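Local atomic coordinates of probable tRNA pseudouridine synthase D (PDB entry 1Z2Z), a protein that probably converts the uridine at position 13 of transfer RNAs into pseudouridine, as a member of the TruD family of pseudouridine synthases. Residues G238-H246 and S257-L265. Residues are numbered along the deposited sequence; the frame is centred on the assembly and turned at random.
Sequences GHERAMMNH and SFRVLPQNL
Met243, a selenomethionine, reaches from helix 238-249 into the segment 257-261. Its chain is extended to SE and then bends at chi3, 59°. The bend brings Met243 CE over one face of the Phe258 ring, 4.1 Å from Phe258 CE1. Met243 SE lies 3.8 Å from Leu261 CD1, and these two side chains cross at about a right angle. Further back, Met243 CG meets Val260 CG2 at 3.5 Å. Val260 spreads its two branches over the helix: CG2 takes Met243, while CG1 lies 4.0 Å from His246 CB and also borders the carbonyl oxygen of Ala242. With an alanine at Val260 both methyls go, and Met243 CG and His246 CB would probably face a gap between helix and loop. Beside this, His246 CD2 packs 3.6 Å from Ser257 CA.

Within the TRUD region, away from the predicted nucleophile, helix 238-249 packs on the loop before the long helix 263-287 and on that helix's first turn. Tyr201 of helix 194-202 also touches His239 and Met243.

At the start of the helix, His239 CB packs on Leu261 CD2 at 3.4 Å. The His239 ring also meets Pro262 and Leu265 obliquely, with CE1 4.2 Å from Pro262 CD and CD2 4.2 Å from Leu265 CD2.

Two polar groups, those of His246 and Ser257, find partners in the connecting loop. His246 NE2 hydrogen-bonds Asp253 OD2. Ser257 OG hydrogen-bonds the carbonyl oxygen of Tyr254.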
loop_
_atom_site.group_PDB
_atom_site.type_symbol
_atom_site.label_atom_id
_atom_site.label_comp_id
_atom_site.label_asym_id
_atom_site.label_seq_id
_atom_site.Cartn_x
_atom_site.Cartn_y
_atom_site.Cartn_z
ATOM N N GLY A 238 -10.986 -17.137 -9.044
ATOM C CA GLY A 238 -10.316 -18.061 -9.937
ATOM C C GLY A 238 -9.130 -18.769 -9.305
ATOM O O GLY A 238 -8.983 -19.973 -9.472
ATOM N N HIS A 239 -8.291 -18.028 -8.582
ATOM C CA HIS A 239 -7.113 -18.594 -7.932
ATOM C C HIS A 239 -7.451 -19.697 -6.928
ATOM O O HIS A 239 -6.801 -20.744 -6.901
ATOM C CB HIS A 239 -6.305 -17.499 -7.221
ATOM C CG HIS A 239 -5.822 -16.405 -8.124
ATOM N ND1 HIS A 239 -5.329 -16.642 -9.391
ATOM C CD2 HIS A 239 -5.723 -15.067 -7.931
ATOM C CE1 HIS A 239 -4.950 -15.501 -9.936
ATOM N NE2 HIS A 239 -5.178 -14.529 -9.070
ATOM N N GLU A 240 -8.459 -19.470 -6.096
ATOM C CA GLU A 240 -8.843 -20.478 -5.117
ATOM C C GLU A 240 -9.377 -21.713 -5.822
ATOM O O GLU A 240 -9.061 -22.839 -5.444
ATOM C CB GLU A 240 -9.911 -19.938 -4.156
ATOM C CG GLU A 240 -9.379 -19.014 -3.064
ATOM C CD GLU A 240 -9.239 -17.567 -3.509
ATOM O OE1 GLU A 240 -8.613 -17.309 -4.561
ATOM O OE2 GLU A 240 -9.753 -16.681 -2.795
ATOM N N ARG A 241 -10.192 -21.502 -6.849
ATOM C CA ARG A 241 -10.765 -22.624 -7.587
ATOM C C ARG A 241 -9.662 -23.449 -8.259
ATOM O O ARG A 241 -9.614 -24.673 -8.129
ATOM C CB ARG A 241 -11.781 -22.125 -8.644
ATOM C CG ARG A 241 -13.125 -21.606 -8.077
ATOM C CD ARG A 241 -14.061 -21.054 -9.171
ATOM N NE ARG A 241 -14.327 -22.020 -10.244
ATOM C CZ ARG A 241 -14.240 -21.748 -11.550
ATOM N NH1 ARG A 241 -14.498 -22.693 -12.450
ATOM N NH2 ARG A 241 -13.883 -20.537 -11.965
ATOM N N ALA A 242 -8.766 -22.768 -8.960
ATOM C CA ALA A 242 -7.685 -23.446 -9.660
ATOM C C ALA A 242 -6.912 -24.377 -8.733
ATOM O O ALA A 242 -6.511 -25.476 -9.132
ATOM C CB ALA A 242 -6.743 -22.420 -10.282
HETATM N N MSE A 243 -6.717 -23.937 -7.492
HETATM C CA MSE A 243 -5.971 -24.718 -6.501
HETATM C C MSE A 243 -6.706 -25.939 -5.974
HETATM O O MSE A 243 -6.099 -26.975 -5.693
HETATM C CB MSE A 243 -5.584 -23.831 -5.324
HETATM C CG MSE A 243 -4.707 -22.690 -5.715
HETATM SE SE MSE A 243 -4.090 -21.710 -4.204
HETATM C CE MSE A 243 -3.160 -23.133 -3.264
HETATM N N MSE A 244 -8.015 -25.812 -5.821
HETATM C CA MSE A 244 -8.796 -26.919 -5.322
HETATM C C MSE A 244 -8.833 -28.023 -6.363
HETATM O O MSE A 244 -8.832 -29.203 -6.018
HETATM C CB MSE A 244 -10.199 -26.444 -4.969
HETATM C CG MSE A 244 -10.185 -25.343 -3.919
HETATM SE SE MSE A 244 -11.940 -24.833 -3.307
HETATM C CE MSE A 244 -12.001 -25.901 -1.700
ATOM N N ASN A 245 -8.853 -27.648 -7.639
ATOM C CA ASN A 245 -8.868 -28.653 -8.697
ATOM C C ASN A 245 -7.614 -29.521 -8.638
ATOM O O ASN A 245 -7.698 -30.743 -8.752
ATOM C CB ASN A 245 -8.971 -27.995 -10.075
ATOM C CG ASN A 245 -10.365 -27.493 -10.376
ATOM O OD1 ASN A 245 -11.344 -28.231 -10.247
ATOM N ND2 ASN A 245 -10.466 -26.234 -10.791
ATOM N N HIS A 246 -6.460 -28.878 -8.461
ATOM C CA HIS A 246 -5.166 -29.563 -8.382
ATOM C C HIS A 246 -5.140 -30.507 -7.199
ATOM O O HIS A 246 -4.312 -31.415 -7.132
ATOM C CB HIS A 246 -4.031 -28.553 -8.209
ATOM C CG HIS A 246 -2.671 -29.178 -8.164
ATOM N ND1 HIS A 246 -2.000 -29.576 -9.299
ATOM C CD2 HIS A 246 -1.869 -29.498 -7.120
ATOM C CE1 HIS A 246 -0.841 -30.114 -8.958
ATOM N NE2 HIS A 246 -0.739 -30.079 -7.642
ATOM N N SER A 257 0.253 -27.141 -5.056
ATOM C CA SER A 257 -1.030 -26.486 -5.277
ATOM C C SER A 257 -0.819 -25.016 -5.647
ATOM O O SER A 257 -1.753 -24.340 -6.053
ATOM C CB SER A 257 -1.913 -26.593 -4.031
ATOM O OG SER A 257 -1.407 -25.793 -2.983
ATOM N N PHE A 258 0.415 -24.532 -5.526
ATOM C CA PHE A 258 0.732 -23.146 -5.847
ATOM C C PHE A 258 1.182 -22.965 -7.281
ATOM O O PHE A 258 1.265 -21.839 -7.777
ATOM C CB PHE A 258 1.839 -22.635 -4.935
ATOM C CG PHE A 258 1.423 -22.488 -3.512
ATOM C CD1 PHE A 258 0.586 -21.448 -3.124
ATOM C CD2 PHE A 258 1.872 -23.382 -2.552
ATOM C CE1 PHE A 258 0.203 -21.302 -1.799
ATOM C CE2 PHE A 258 1.494 -23.246 -1.225
ATOM C CZ PHE A 258 0.661 -22.204 -0.847
ATOM N N ARG A 259 1.486 -24.078 -7.941
ATOM C CA ARG A 259 1.958 -24.059 -9.325
ATOM C C ARG A 259 0.820 -23.872 -10.325
ATOM O O ARG A 259 0.985 -24.104 -11.523
ATOM C CB ARG A 259 2.720 -25.358 -9.629
ATOM C CG ARG A 259 4.146 -25.141 -10.138
ATOM C CD ARG A 259 4.942 -26.444 -10.196
ATOM N NE ARG A 259 6.346 -26.238 -10.559
ATOM C CZ ARG A 259 7.206 -25.483 -9.875
ATOM N NH1 ARG A 259 6.816 -24.844 -8.780
ATOM N NH2 ARG A 259 8.469 -25.373 -10.276
ATOM N N VAL A 260 -0.331 -23.439 -9.824
ATOM C CA VAL A 260 -1.500 -23.213 -10.662
ATOM C C VAL A 260 -1.751 -21.713 -10.842
ATOM O O VAL A 260 -2.437 -21.286 -11.775
ATOM C CB VAL A 260 -2.734 -23.887 -10.035
ATOM C CG1 VAL A 260 -2.620 -25.403 -10.155
ATOM C CG2 VAL A 260 -2.833 -23.506 -8.575
ATOM N N LEU A 261 -1.178 -20.925 -9.940
ATOM C CA LEU A 261 -1.302 -19.470 -9.960
ATOM C C LEU A 261 -0.064 -18.887 -10.647
ATOM O O LEU A 261 1.047 -19.376 -10.441
ATOM C CB LEU A 261 -1.373 -18.939 -8.523
ATOM C CG LEU A 261 -2.213 -19.724 -7.504
ATOM C CD1 LEU A 261 -1.946 -19.195 -6.102
ATOM C CD2 LEU A 261 -3.685 -19.624 -7.854
ATOM N N PRO A 262 -0.231 -17.826 -11.456
ATOM C CA PRO A 262 0.910 -17.215 -12.146
ATOM C C PRO A 262 1.932 -16.691 -11.150
ATOM O O PRO A 262 1.821 -16.956 -9.957
ATOM C CB PRO A 262 0.259 -16.098 -12.956
ATOM C CG PRO A 262 -0.901 -15.701 -12.098
ATOM C CD PRO A 262 -1.457 -17.041 -11.683
ATOM N N GLN A 263 2.922 -15.950 -11.641
ATOM C CA GLN A 263 3.970 -15.367 -10.793
ATOM C C GLN A 263 3.476 -14.245 -9.873
ATOM O O GLN A 263 4.277 -13.611 -9.183
ATOM C CB GLN A 263 5.102 -14.830 -11.666
ATOM C CG GLN A 263 4.649 -14.020 -12.890
ATOM C CD GLN A 263 3.972 -12.689 -12.559
ATOM O OE1 GLN A 263 2.816 -12.646 -12.127
ATOM N NE2 GLN A 263 4.696 -11.595 -12.770
ATOM N N ASN A 264 2.164 -14.006 -9.878
ATOM C CA ASN A 264 1.549 -12.962 -9.057
ATOM C C ASN A 264 1.689 -13.350 -7.593
ATOM O O ASN A 264 2.763 -13.198 -7.007
ATOM C CB ASN A 264 0.061 -12.800 -9.416
ATOM C CG ASN A 264 -0.508 -11.435 -9.007
ATOM O OD1 ASN A 264 -1.727 -11.218 -9.051
ATOM N ND2 ASN A 264 0.371 -10.512 -8.624
ATOM N N LEU A 265 0.610 -13.854 -6.999
ATOM C CA LEU A 265 0.658 -14.266 -5.600
ATOM C C LEU A 265 1.829 -15.215 -5.419
ATOM O O LEU A 265 2.388 -15.323 -4.328
ATOM C CB LEU A 265 -0.641 -14.969 -5.183
ATOM C CG LEU A 265 -1.865 -14.100 -4.888
ATOM C CD1 LEU A 265 -1.539 -13.109 -3.777
ATOM C CD2 LEU A 265 -2.290 -13.377 -6.151
#